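Local coordinates for protein endonuclease 2 (Arabidopsis thaliana, PDB 4CXP) that cleaves RNA and single-stranded DNA, and less readily double-stranded DNA, into 5'-phosphorylated products with the help of three divalent metal ions, at residues P128-Y133 with I156-I161. Numbering follows the deposited sequence.
With ZN (zinc ion), chain F.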
# COMPACT_ATOMS: atom_id res chain seq x y z
N PRO A 128 -2.20 -2.43 6.53
CA PRO A 128 -2.43 -2.03 7.93
C PRO A 128 -1.18 -2.03 8.80
O PRO A 128 -0.99 -1.13 9.62
CB PRO A 128 -3.48 -3.04 8.40
CG PRO A 128 -4.25 -3.34 7.14
CD PRO A 128 -3.19 -3.41 6.08
N LEU A 129 -0.33 -3.05 8.65
CA LEU A 129 0.86 -3.14 9.49
C LEU A 129 2.02 -2.27 9.04
O LEU A 129 3.05 -2.27 9.67
CB LEU A 129 1.27 -4.58 9.72
CG LEU A 129 0.31 -5.39 10.58
CD1 LEU A 129 0.77 -6.82 10.71
CD2 LEU A 129 0.14 -4.80 11.96
N HIS A 130 1.82 -1.47 7.99
CA HIS A 130 2.71 -0.35 7.69
C HIS A 130 2.34 0.93 8.44
O HIS A 130 3.05 1.91 8.31
CB HIS A 130 2.80 -0.09 6.18
CG HIS A 130 3.75 -1.02 5.49
ND1 HIS A 130 4.84 -0.57 4.79
CD2 HIS A 130 3.81 -2.37 5.45
CE1 HIS A 130 5.53 -1.61 4.36
NE2 HIS A 130 4.93 -2.72 4.74
N VAL A 131 1.25 0.91 9.21
CA VAL A 131 0.87 2.04 10.06
C VAL A 131 0.50 1.39 11.39
O VAL A 131 -0.69 1.12 11.69
CB VAL A 131 -0.31 2.87 9.50
CG1 VAL A 131 -0.57 4.08 10.40
CG2 VAL A 131 -0.03 3.29 8.07
N SER A 132 1.53 1.02 12.15
CA SER A 132 1.33 0.22 13.33
C SER A 132 2.47 0.40 14.31
O SER A 132 3.20 1.41 14.25
CB SER A 132 1.05 -1.23 12.94
OG SER A 132 2.20 -1.89 12.50
N TYR A 133 2.54 -0.50 15.29
CA TYR A 133 3.22 -0.15 16.51
C TYR A 133 4.72 -0.16 16.37
O TYR A 133 5.33 -1.18 15.97
CB TYR A 133 2.86 -1.09 17.64
CG TYR A 133 1.41 -1.17 18.06
CD1 TYR A 133 0.42 -0.28 17.59
CD2 TYR A 133 1.03 -2.12 18.99
CE1 TYR A 133 -0.88 -0.38 18.02
CE2 TYR A 133 -0.28 -2.21 19.42
CZ TYR A 133 -1.23 -1.34 18.93
OH TYR A 133 -2.53 -1.46 19.37
N ILE A 156 2.93 -11.94 7.05
CA ILE A 156 1.62 -12.52 6.73
C ILE A 156 0.77 -11.49 5.99
O ILE A 156 0.09 -11.84 5.02
CB ILE A 156 0.97 -13.08 8.01
CG1 ILE A 156 1.69 -14.39 8.39
CG2 ILE A 156 -0.52 -13.29 7.83
CD1 ILE A 156 1.38 -14.88 9.79
N TRP A 157 0.77 -10.24 6.46
CA TRP A 157 0.03 -9.18 5.81
C TRP A 157 0.67 -8.69 4.52
O TRP A 157 -0.04 -8.39 3.56
CB TRP A 157 -0.23 -8.06 6.83
CG TRP A 157 -1.35 -8.44 7.74
CD1 TRP A 157 -1.31 -9.29 8.82
CD2 TRP A 157 -2.73 -8.10 7.56
NE1 TRP A 157 -2.57 -9.46 9.32
CE2 TRP A 157 -3.46 -8.73 8.57
CE3 TRP A 157 -3.42 -7.30 6.64
CZ2 TRP A 157 -4.84 -8.60 8.69
CZ3 TRP A 157 -4.78 -7.16 6.78
CH2 TRP A 157 -5.47 -7.81 7.79
N ASP A 158 1.99 -8.64 4.45
CA ASP A 158 2.62 -8.23 3.20
C ASP A 158 2.38 -9.26 2.09
O ASP A 158 2.18 -8.86 0.93
CB ASP A 158 4.15 -8.11 3.34
CG ASP A 158 4.64 -6.76 3.83
OD1 ASP A 158 3.89 -5.76 3.86
OD2 ASP A 158 5.86 -6.69 4.15
N SER A 159 2.46 -10.54 2.45
CA SER A 159 2.62 -11.60 1.47
C SER A 159 1.77 -12.84 1.69
O SER A 159 1.17 -13.35 0.74
CB SER A 159 4.09 -12.02 1.41
OG SER A 159 4.89 -10.97 0.91
N ASN A 160 1.76 -13.44 2.88
CA ASN A 160 1.21 -14.80 2.97
C ASN A 160 -0.27 -14.88 2.68
O ASN A 160 -0.69 -15.81 1.99
CB ASN A 160 1.47 -15.47 4.32
CG ASN A 160 2.94 -15.65 4.60
OD1 ASN A 160 3.57 -16.65 4.19
ND2 ASN A 160 3.48 -14.74 5.32
N ILE A 161 -1.08 -13.95 3.19
CA ILE A 161 -2.51 -14.00 2.91
C ILE A 161 -2.74 -13.96 1.39
O ILE A 161 -3.47 -14.77 0.83
CB ILE A 161 -3.29 -12.88 3.62
CG1 ILE A 161 -3.23 -13.06 5.14
CG2 ILE A 161 -4.71 -12.85 3.12
CD1 ILE A 161 -3.67 -11.83 5.90
ZN ZN F . 5.94 -4.59 4.66
O HOH W 1 7.95 -4.36 5.18
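One zinc site of the trinuclear cluster of an S1/P1-type nuclease is built here, with His130 and Asp158 gripping the metal from two separate parts of the chain. Histidine can serve two partners at once: His130 NE2 lies 2.1 Å from the zinc, while ND1 is hydrogen-bonded to His58 O, which, with the metal bond, helps hold the imidazole in its rotation. Aspartate supplies two charged oxygens on a short side chain, Asp158 OD2 at 2.2 Å from the zinc and OD1 at a longer 2.5 Å. Ring and carboxylate planes stand 49° apart, and Asp158 OD1 lies at the imidazole edge, 3.3 Å from His130 NE2, brought close by the shared metal and not by a hydrogen bond. OD1 is also hydrogen-bonded to Gln127 and the N-terminal amine of Trp1; His154 and a water add further ligands. The largely helical fold supplies Asp158 from helix 153-169 and His130 from the 3-10 turn leading into strand 131-133. Next to these ligands, Trp157 CG lies anti to the carbonyl carbon (chi1 -78°), directing the apolar indole to Leu129 and Pro128, which reach it obliquely: Leu129 CD1 is 3.7 Å from Trp157 CD1, Pro128 CG 3.9 Å from Trp157 CZ3. Replacing Trp157 by alanine would probably open a gap beside both and leave Tyr235 OH without its indole NE1 partner. Ile161 CD1, one turn along the same helix, lies over the centre of one indole face.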